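Local coordinates for protein amphinase-2 (Rana pipiens, PDB 2P7S) that cleaves RNA as a secreted, glycosylated endonuclease of the pancreatic ribonuclease family, hydrolysing poly(U), poly(C) and ribosomal RNA, and is toxic to cultured human carcinoma cells, at residues A[17-22]-A[27-32]; A[46-51]-A[106-111]; A[56-61]-A[94-99]. All blocks are in the same frame, centred on the assembly; numbering follows the deposited sequence.

Overall arrangement
Along the chain from helix 6-15, interaction 1 comes first: it closes a short loop between segment 17-22, at the end of strand 16-17, and segment 27-32, which begins on helix 26-29. It is complete before interaction 2 opens at strand 45-49. Interaction 2 closes a much longer loop, reaching strand 104-111 near the C terminus. Interaction 3 lies wholly within that span and ties the loop after helix 52-56 to strand 86-101. Interactions 1 and 2 meet where Q19 O and H49 ND1 make a probable hydrogen bond. Interactions 2 and 3 share the antiparallel pairing of strands 86-101 and 104-111. Interactions 1 and 3 do not touch and sit on opposite sides of the chain's centre.

Interaction 1 of 3, residues A[17-22]-A[27-32]; sequences TSQSVA and NRTMND. With NAG (2-acetamido-2-deoxy-beta-D-glucopyranose), chain B.
The loop that leaves strand 16-17 meets the short helix 26-29 through the side chain of Q19, which reaches across to R28 and T29 in a water-bridged polar contact. With CG anti to the carbonyl carbon (chi1 -60°) and the chain extended beyond it, the Q19 amide is carried to the helix. The OE1 atom of Q19 lies at the edge of the R28 guanidinium, near its plane, but stays 3.6 Å from R28 NH1, and the two flat groups are turned 54° apart. Q19 NE2 passes 3.7 Å from T29 OG1. One water bridges all three side chains: it donates to Q19 OE1 (2.8 Å), accepts from R28 NH1 (2.8 Å) and is hydrogen-bonded to T29 OG1 (2.7 Å). R28 NH1 has a second partner in D23 O, while Q19 and T29 both touch F24. N27 ND2 is bonded covalently to C1 of an N-acetylglucosamine, and from the turn that follows the helix N31 ND2 bonds back to N27 O at 2.8 Å. Within this ribonuclease fold an ST turn, T17 OG1 accepting from Q19 N at 3.0 Å, holds the loop's start, and the Q19 side-chain amide reaches the glycosylated helix through a water.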
loop_
_atom_site.group_PDB
_atom_site.type_symbol
_atom_site.label_atom_id
_atom_site.label_comp_id
_atom_site.label_asym_id
_atom_site.label_seq_id
_atom_site.Cartn_x
_atom_site.Cartn_y
_atom_site.Cartn_z
ATOM N N THR A 17 3.078 6.160 0.323
ATOM C CA THR A 17 2.889 7.598 0.393
ATOM C C THR A 17 3.894 8.298 1.295
ATOM O O THR A 17 4.286 7.774 2.346
ATOM C CB THR A 17 1.459 7.966 0.873
ATOM O OG1 THR A 17 1.314 9.393 0.840
ATOM C CG2 THR A 17 1.211 7.477 2.292
ATOM N N SER A 18 4.318 9.487 0.866
ATOM C CA SER A 18 5.259 10.288 1.639
ATOM C C SER A 18 4.477 11.255 2.537
ATOM O O SER A 18 5.059 11.995 3.329
ATOM C CB SER A 18 6.177 11.081 0.703
ATOM O OG SER A 18 5.438 12.004 -0.082
ATOM N N GLN A 19 3.153 11.238 2.415
ATOM C CA GLN A 19 2.294 12.114 3.219
ATOM C C GLN A 19 2.204 11.618 4.657
ATOM O O GLN A 19 2.394 10.437 4.928
ATOM C CB GLN A 19 0.873 12.154 2.650
ATOM C CG GLN A 19 0.717 12.669 1.227
ATOM C CD GLN A 19 -0.721 12.509 0.735
ATOM O OE1 GLN A 19 -1.638 13.104 1.290
ATOM N NE2 GLN A 19 -0.920 11.691 -0.298
ATOM N N SER A 20 1.905 12.522 5.580
ATOM C CA SER A 20 1.761 12.134 6.975
ATOM C C SER A 20 0.337 11.594 7.138
ATOM O O SER A 20 -0.524 11.841 6.292
ATOM C CB SER A 20 1.947 13.347 7.888
ATOM O OG SER A 20 0.870 14.261 7.744
ATOM N N VAL A 21 0.100 10.861 8.220
ATOM C CA VAL A 21 -1.216 10.300 8.514
ATOM C C VAL A 21 -2.260 11.413 8.639
ATOM O O VAL A 21 -3.403 11.267 8.208
ATOM C CB VAL A 21 -1.176 9.506 9.833
ATOM C CG1 VAL A 21 -2.568 9.060 10.228
ATOM C CG2 VAL A 21 -0.257 8.309 9.677
ATOM N N ALA A 22 -1.851 12.533 9.223
ATOM C CA ALA A 22 -2.750 13.666 9.416
ATOM C C ALA A 22 -3.076 14.416 8.126
ATOM O O ALA A 22 -4.202 14.879 7.937
ATOM C CB ALA A 22 -2.146 14.617 10.427
ATOM N N ASN A 27 -10.422 10.894 0.463
ATOM C CA ASN A 27 -11.276 11.473 -0.570
ATOM C C ASN A 27 -10.485 12.114 -1.690
ATOM O O ASN A 27 -10.944 12.167 -2.831
ATOM C CB ASN A 27 -12.237 12.487 0.048
ATOM C CG ASN A 27 -13.081 11.873 1.125
ATOM O OD1 ASN A 27 -13.495 10.719 0.999
ATOM N ND2 ASN A 27 -13.343 12.628 2.188
ATOM N N ARG A 28 -9.289 12.585 -1.364
ATOM C CA ARG A 28 -8.415 13.213 -2.346
ATOM C C ARG A 28 -7.625 12.184 -3.158
ATOM O O ARG A 28 -7.725 12.129 -4.380
ATOM C CB ARG A 28 -7.421 14.147 -1.646
ATOM C CG ARG A 28 -6.355 14.728 -2.575
ATOM C CD ARG A 28 -5.132 15.232 -1.806
ATOM N NE ARG A 28 -5.433 16.353 -0.912
ATOM C CZ ARG A 28 -5.091 16.399 0.376
ATOM N NH1 ARG A 28 -4.438 15.387 0.932
ATOM N NH2 ARG A 28 -5.391 17.462 1.111
ATOM N N THR A 29 -6.852 11.360 -2.460
ATOM C CA THR A 29 -5.990 10.380 -3.106
ATOM C C THR A 29 -6.680 9.205 -3.797
ATOM O O THR A 29 -6.234 8.772 -4.863
ATOM C CB THR A 29 -4.942 9.868 -2.103
ATOM O OG1 THR A 29 -4.311 10.994 -1.480
ATOM C CG2 THR A 29 -3.883 9.037 -2.812
ATOM N N MET A 30 -7.755 8.683 -3.209
ATOM C CA MET A 30 -8.478 7.580 -3.844
ATOM C C MET A 30 -9.074 8.063 -5.169
ATOM O O MET A 30 -9.430 7.263 -6.036
ATOM C CB MET A 30 -9.606 7.063 -2.939
ATOM C CG MET A 30 -9.149 6.253 -1.724
ATOM S SD MET A 30 -8.158 4.788 -2.142
ATOM C CE MET A 30 -9.418 3.649 -2.719
ATOM N N ASN A 31 -9.186 9.380 -5.322
ATOM C CA ASN A 31 -9.741 9.951 -6.546
ATOM C C ASN A 31 -8.702 10.743 -7.327
ATOM O O ASN A 31 -9.037 11.530 -8.217
ATOM C CB ASN A 31 -10.937 10.846 -6.210
ATOM C CG ASN A 31 -12.082 10.070 -5.605
ATOM O OD1 ASN A 31 -12.636 9.174 -6.242
ATOM N ND2 ASN A 31 -12.439 10.396 -4.363
ATOM N N ASP A 32 -7.435 10.530 -6.986
ATOM C CA ASP A 32 -6.334 11.216 -7.644
ATOM C C ASP A 32 -5.737 10.297 -8.707
ATOM O O ASP A 32 -5.097 9.291 -8.382
ATOM C CB ASP A 32 -5.264 11.576 -6.612
ATOM C CG ASP A 32 -4.193 12.490 -7.175
ATOM O OD1 ASP A 32 -4.011 12.503 -8.411
ATOM O OD2 ASP A 32 -3.529 13.182 -6.376
HETATM C C1 NAG B . -13.998 12.046 3.344
HETATM C C2 NAG B . -13.616 12.830 4.607
HETATM C C3 NAG B . -14.334 12.231 5.819
HETATM C C4 NAG B . -15.839 12.243 5.560
HETATM C C5 NAG B . -16.125 11.436 4.286
HETATM C C6 NAG B . -17.604 11.376 3.924
HETATM C C7 NAG B . -11.524 13.842 5.253
HETATM C C8 NAG B . -10.026 13.690 5.461
HETATM N N2 NAG B . -12.179 12.777 4.803
HETATM O O3 NAG B . -14.031 12.981 6.986
HETATM O O4 NAG B . -16.535 11.673 6.684
HETATM O O5 NAG B . -15.427 12.027 3.166
HETATM O O6 NAG B . -18.120 12.670 3.654
HETATM O O7 NAG B . -12.074 14.915 5.504
HETATM O O HOH W 1 -4.309 12.641 0.629
#

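Interaction 2 of 3, residues A[46-51]-A[106-111]; sequences TFIHST and VHFVKT. With ACT (acetate ion), chain D; ACT (acetate ion), chain C.
With OG1 beside the backbone N (chi1 -67°), T46 has CG2 anti to that N, and F108 places its CG anti likewise (chi1 -175°); these torsions bring the threonine methyl and the phenyl ring together in the active-site cleft of the pancreatic ribonuclease fold. Strands 46-49 and 106-111 cross at 79° with their axes 9.1 Å apart at closest, and side chains span the gap. T46 CG2 lies 3.6 Å from F108 CZ, and T46 CB makes an off-centre CH-pi contact with the F108 ring, 4.1 Å from its centroid. Farther along the first strand, I48 reaches the ring with its tip, CD1 4.4 Å from F108 CD2. The F108 ring also meets that of H15, the proton acceptor by similarity, whose ND1 is hydrogen-bonded to T46 O. T46, assigned to substrate binding by similarity, has OG1 bonded both to T78 OG1 and to an acetate. Two acetates, probably from the crystallisation liquor, occupy the cleft. One is gripped by T46 OG1 and, through its other oxygen, by T111 N, thus bridging the two strands. H107 ND1, of the probable proton donor, donates to O of the second acetate at 2.9 Å, in the plane of the imidazole, while OXT of that acetate accepts from F108 N, also at 2.9 Å.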
loop_
_atom_site.group_PDB
_atom_site.type_symbol
_atom_site.label_atom_id
_atom_site.label_comp_id
_atom_site.label_asym_id
_atom_site.label_seq_id
_atom_site.Cartn_x
_atom_site.Cartn_y
_atom_site.Cartn_z
ATOM N N THR A 46 -5.038 0.263 0.858
ATOM C CA THR A 46 -4.218 0.572 2.027
ATOM C C THR A 46 -2.943 1.299 1.594
ATOM O O THR A 46 -2.274 0.895 0.637
ATOM C CB THR A 46 -3.846 -0.713 2.807
ATOM O OG1 THR A 46 -5.030 -1.275 3.386
ATOM C CG2 THR A 46 -2.866 -0.398 3.921
ATOM N N PHE A 47 -2.635 2.392 2.289
ATOM C CA PHE A 47 -1.457 3.199 2.006
ATOM C C PHE A 47 -0.405 3.054 3.096
ATOM O O PHE A 47 -0.723 3.048 4.282
ATOM C CB PHE A 47 -1.855 4.670 1.865
ATOM C CG PHE A 47 -2.755 4.939 0.699
ATOM C CD1 PHE A 47 -4.136 4.830 0.823
ATOM C CD2 PHE A 47 -2.217 5.267 -0.541
ATOM C CE1 PHE A 47 -4.965 5.043 -0.277
ATOM C CE2 PHE A 47 -3.038 5.480 -1.652
ATOM C CZ PHE A 47 -4.413 5.368 -1.520
ATOM N N ILE A 48 0.853 2.964 2.681
ATOM C CA ILE A 48 1.964 2.787 3.611
ATOM C C ILE A 48 2.725 4.104 3.755
ATOM O O ILE A 48 3.282 4.614 2.784
ATOM C CB ILE A 48 2.941 1.699 3.094
ATOM C CG1 ILE A 48 2.165 0.447 2.686
ATOM C CG2 ILE A 48 3.958 1.356 4.168
ATOM C CD1 ILE A 48 2.943 -0.465 1.739
ATOM N N HIS A 49 2.734 4.651 4.967
ATOM C CA HIS A 49 3.419 5.911 5.238
ATOM C C HIS A 49 4.885 5.618 5.519
ATOM O O HIS A 49 5.291 5.434 6.673
ATOM C CB HIS A 49 2.776 6.597 6.444
ATOM C CG HIS A 49 1.352 6.991 6.215
ATOM N ND1 HIS A 49 0.995 8.205 5.668
ATOM C CD2 HIS A 49 0.198 6.308 6.404
ATOM C CE1 HIS A 49 -0.318 8.252 5.528
ATOM N NE2 HIS A 49 -0.826 7.113 5.966
ATOM N N SER A 50 5.681 5.573 4.460
ATOM C CA SER A 50 7.100 5.274 4.598
ATOM C C SER A 50 7.875 5.561 3.324
ATOM O O SER A 50 7.291 5.725 2.248
ATOM C CB SER A 50 7.279 3.794 4.966
ATOM O OG SER A 50 8.621 3.363 4.796
ATOM N N THR A 51 9.195 5.621 3.459
ATOM C CA THR A 51 10.066 5.827 2.319
ATOM C C THR A 51 9.909 4.475 1.623
ATOM O O THR A 51 9.453 3.516 2.247
ATOM C CB THR A 51 11.516 6.019 2.775
ATOM O OG1 THR A 51 11.800 5.087 3.826
ATOM C CG2 THR A 51 11.730 7.438 3.302
ATOM N N VAL A 106 5.154 -6.515 -5.398
ATOM C CA VAL A 106 4.285 -6.336 -6.554
ATOM C C VAL A 106 2.796 -6.289 -6.226
ATOM O O VAL A 106 1.999 -5.815 -7.031
ATOM C CB VAL A 106 4.532 -7.438 -7.640
ATOM C CG1 VAL A 106 5.982 -7.387 -8.106
ATOM C CG2 VAL A 106 4.208 -8.822 -7.094
ATOM N N HIS A 107 2.411 -6.759 -5.047
ATOM C CA HIS A 107 0.991 -6.744 -4.703
ATOM C C HIS A 107 0.769 -6.654 -3.206
ATOM O O HIS A 107 1.464 -7.299 -2.424
ATOM C CB HIS A 107 0.310 -8.008 -5.253
ATOM C CG HIS A 107 -1.173 -8.045 -5.039
ATOM N ND1 HIS A 107 -2.040 -7.173 -5.664
ATOM C CD2 HIS A 107 -1.942 -8.849 -4.262
ATOM C CE1 HIS A 107 -3.278 -7.437 -5.282
ATOM N NE2 HIS A 107 -3.246 -8.450 -4.431
ATOM N N PHE A 108 -0.204 -5.842 -2.802
ATOM C CA PHE A 108 -0.513 -5.717 -1.386
ATOM C C PHE A 108 -1.620 -6.721 -1.083
ATOM O O PHE A 108 -2.706 -6.640 -1.651
ATOM C CB PHE A 108 -0.982 -4.302 -1.054
ATOM C CG PHE A 108 -1.201 -4.074 0.410
ATOM C CD1 PHE A 108 -2.404 -4.431 1.013
ATOM C CD2 PHE A 108 -0.194 -3.531 1.194
ATOM C CE1 PHE A 108 -2.596 -4.249 2.380
ATOM C CE2 PHE A 108 -0.377 -3.348 2.567
ATOM C CZ PHE A 108 -1.578 -3.709 3.156
ATOM N N VAL A 109 -1.329 -7.673 -0.203
ATOM C CA VAL A 109 -2.289 -8.716 0.153
ATOM C C VAL A 109 -3.197 -8.320 1.316
ATOM O O VAL A 109 -4.424 -8.330 1.192
ATOM C CB VAL A 109 -1.550 -10.034 0.517
ATOM C CG1 VAL A 109 -2.559 -11.138 0.865
ATOM C CG2 VAL A 109 -0.667 -10.469 -0.648
ATOM N N LYS A 110 -2.596 -7.977 2.448
ATOM C CA LYS A 110 -3.377 -7.584 3.615
ATOM C C LYS A 110 -2.513 -6.934 4.678
ATOM O O LYS A 110 -1.286 -7.002 4.625
ATOM C CB LYS A 110 -4.058 -8.807 4.234
ATOM C CG LYS A 110 -3.074 -9.843 4.761
ATOM C CD LYS A 110 -3.769 -11.036 5.411
ATOM C CE LYS A 110 -4.369 -10.678 6.765
ATOM N NZ LYS A 110 -4.899 -11.882 7.473
ATOM N N THR A 111 -3.172 -6.300 5.641
ATOM C CA THR A 111 -2.488 -5.667 6.757
ATOM C C THR A 111 -2.237 -6.794 7.763
ATOM O O THR A 111 -3.063 -7.696 7.905
ATOM C CB THR A 111 -3.368 -4.563 7.398
ATOM O OG1 THR A 111 -3.521 -3.473 6.476
ATOM C CG2 THR A 111 -2.738 -4.050 8.670
HETATM C C ACT D . -1.120 -4.056 -6.252
HETATM O O ACT D . -1.719 -4.704 -7.138
HETATM O OXT ACT D . -1.219 -4.176 -4.942
HETATM C CH3 ACT D . -0.153 -2.991 -6.747
HETATM C C ACT C . -6.399 -4.455 4.530
HETATM O O ACT C . -5.991 -5.535 5.016
HETATM O OXT ACT C . -5.907 -3.775 3.513
HETATM C CH3 ACT C . -7.623 -3.843 5.191
#

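Interaction 3 of 3, residues A[56-61]-A[94-99]; sequences KEICRR and NFICIT
I58 reaches from the loop after helix 52-56 onto two isoleucines of strand 86-101, touching them at several points along its length. I58 CB already lies 3.7 Å from I98 CD1. On one branch, I58 CG2 comes nearer still, 3.6 Å from I98 CD1, and also lies alongside I98 CG1. The other branch runs through CG1, and its tip touches both strand residues, I58 CD1 lying 3.7 Å from I96 CD1 and 3.9 Å from I98 CD1. The I58 side chain thus crosses I96 at about a right angle and I98 obliquely. I96 and I98 each hold CG1 between the backbone N and the carbonyl carbon (chi1 60° and 64°), and with chi2 extended this carries both CD1 atoms out to the loop. C59 adds to the same patch, with C59 SG 3.8 Å from I98 CD1. That sulfur is also bonded to C100, one residue past this part of the strand, so a disulfide ties the same two elements covalently. S70 also touches I58. An apolar contact beside a disulfide thus joins the 56-61 loop to a central strand of the disulfide-rich pancreatic ribonuclease fold.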
loop_
_atom_site.group_PDB
_atom_site.type_symbol
_atom_site.label_atom_id
_atom_site.label_comp_id
_atom_site.label_asym_id
_atom_site.label_seq_id
_atom_site.Cartn_x
_atom_site.Cartn_y
_atom_site.Cartn_z
ATOM N N LYS A 56 10.657 -2.141 0.166
ATOM C CA LYS A 56 11.299 -3.053 -0.771
ATOM C C LYS A 56 12.097 -4.120 -0.020
ATOM O O LYS A 56 12.156 -5.273 -0.451
ATOM C CB LYS A 56 12.212 -2.284 -1.728
ATOM C CG LYS A 56 12.915 -3.176 -2.734
ATOM C CD LYS A 56 13.580 -2.367 -3.834
ATOM C CE LYS A 56 14.267 -3.285 -4.838
ATOM N NZ LYS A 56 14.774 -2.509 -6.006
ATOM N N GLU A 57 12.688 -3.738 1.110
ATOM C CA GLU A 57 13.475 -4.660 1.929
ATOM C C GLU A 57 12.685 -5.910 2.322
ATOM O O GLU A 57 13.265 -6.960 2.609
ATOM C CB GLU A 57 13.955 -3.961 3.209
ATOM C CG GLU A 57 14.868 -2.762 2.995
ATOM C CD GLU A 57 15.344 -2.150 4.302
ATOM O OE1 GLU A 57 16.006 -2.863 5.086
ATOM O OE2 GLU A 57 15.057 -0.959 4.552
ATOM N N ILE A 58 11.360 -5.794 2.351
ATOM C CA ILE A 58 10.521 -6.925 2.731
ATOM C C ILE A 58 10.776 -8.125 1.818
ATOM O O ILE A 58 10.594 -9.277 2.216
ATOM C CB ILE A 58 9.017 -6.563 2.653
ATOM C CG1 ILE A 58 8.717 -5.358 3.552
ATOM C CG2 ILE A 58 8.174 -7.756 3.083
ATOM C CD1 ILE A 58 7.297 -4.805 3.393
ATOM N N CYS A 59 11.214 -7.851 0.596
ATOM C CA CYS A 59 11.462 -8.908 -0.378
ATOM C C CYS A 59 12.941 -9.273 -0.574
ATOM O O CYS A 59 13.273 -10.037 -1.479
ATOM C CB CYS A 59 10.882 -8.494 -1.732
ATOM S SG CYS A 59 9.087 -8.159 -1.762
ATOM N N ARG A 60 13.821 -8.753 0.275
ATOM C CA ARG A 60 15.250 -9.010 0.109
ATOM C C ARG A 60 15.713 -10.462 0.061
ATOM O O ARG A 60 16.798 -10.742 -0.441
ATOM C CB ARG A 60 16.068 -8.252 1.162
ATOM C CG ARG A 60 15.838 -8.649 2.609
ATOM C CD ARG A 60 16.948 -8.056 3.471
ATOM N NE ARG A 60 16.561 -7.881 4.868
ATOM C CZ ARG A 60 16.225 -8.868 5.693
ATOM N NH1 ARG A 60 16.226 -10.125 5.271
ATOM N NH2 ARG A 60 15.886 -8.593 6.946
ATOM N N ARG A 61 14.911 -11.393 0.566
ATOM C CA ARG A 61 15.322 -12.794 0.533
ATOM C C ARG A 61 14.336 -13.684 -0.203
ATOM O O ARG A 61 14.450 -14.908 -0.167
ATOM C CB ARG A 61 15.544 -13.316 1.955
ATOM C CG ARG A 61 16.543 -12.481 2.741
ATOM C CD ARG A 61 17.406 -13.325 3.662
ATOM N NE ARG A 61 18.310 -12.501 4.461
ATOM C CZ ARG A 61 19.204 -11.654 3.955
ATOM N NH1 ARG A 61 19.322 -11.510 2.639
ATOM N NH2 ARG A 61 19.981 -10.949 4.766
ATOM N N ASN A 94 1.023 -1.793 11.974
ATOM C CA ASN A 94 0.985 -3.244 11.946
ATOM C C ASN A 94 1.970 -3.721 10.898
ATOM O O ASN A 94 2.591 -2.914 10.202
ATOM C CB ASN A 94 -0.425 -3.698 11.557
ATOM C CG ASN A 94 -0.730 -5.119 11.994
ATOM O OD1 ASN A 94 0.171 -5.896 12.310
ATOM N ND2 ASN A 94 -2.013 -5.465 12.005
ATOM N N PHE A 95 2.119 -5.035 10.796
ATOM C CA PHE A 95 3.001 -5.605 9.798
ATOM C C PHE A 95 2.117 -5.664 8.563
ATOM O O PHE A 95 0.911 -5.405 8.645
ATOM C CB PHE A 95 3.425 -7.031 10.174
ATOM C CG PHE A 95 3.916 -7.175 11.585
ATOM C CD1 PHE A 95 3.015 -7.265 12.644
ATOM C CD2 PHE A 95 5.281 -7.221 11.857
ATOM C CE1 PHE A 95 3.468 -7.398 13.957
ATOM C CE2 PHE A 95 5.743 -7.353 13.163
ATOM C CZ PHE A 95 4.835 -7.443 14.215
ATOM N N ILE A 96 2.705 -5.990 7.420
ATOM C CA ILE A 96 1.923 -6.103 6.205
ATOM C C ILE A 96 2.314 -7.373 5.481
ATOM O O ILE A 96 3.400 -7.914 5.690
ATOM C CB ILE A 96 2.119 -4.889 5.261
ATOM C CG1 ILE A 96 3.592 -4.762 4.850
ATOM C CG2 ILE A 96 1.629 -3.625 5.951
ATOM C CD1 ILE A 96 3.861 -3.637 3.848
ATOM N N CYS A 97 1.402 -7.857 4.651
ATOM C CA CYS A 97 1.620 -9.061 3.876
ATOM C C CYS A 97 1.564 -8.644 2.418
ATOM O O CYS A 97 0.562 -8.089 1.959
ATOM C CB CYS A 97 0.526 -10.099 4.171
ATOM S SG CYS A 97 0.649 -11.558 3.088
ATOM N N ILE A 98 2.648 -8.900 1.695
ATOM C CA ILE A 98 2.719 -8.524 0.290
ATOM C C ILE A 98 3.200 -9.681 -0.567
ATOM O O ILE A 98 3.740 -10.668 -0.059
ATOM C CB ILE A 98 3.703 -7.342 0.073
ATOM C CG1 ILE A 98 5.119 -7.772 0.456
ATOM C CG2 ILE A 98 3.283 -6.141 0.903
ATOM C CD1 ILE A 98 6.171 -6.700 0.235
ATOM N N THR A 99 2.990 -9.564 -1.870
ATOM C CA THR A 99 3.463 -10.586 -2.791
ATOM C C THR A 99 4.726 -9.987 -3.378
ATOM O O THR A 99 4.740 -8.817 -3.762
ATOM C CB THR A 99 2.486 -10.848 -3.950
ATOM O OG1 THR A 99 1.197 -11.183 -3.428
ATOM C CG2 THR A 99 2.992 -11.998 -4.817
#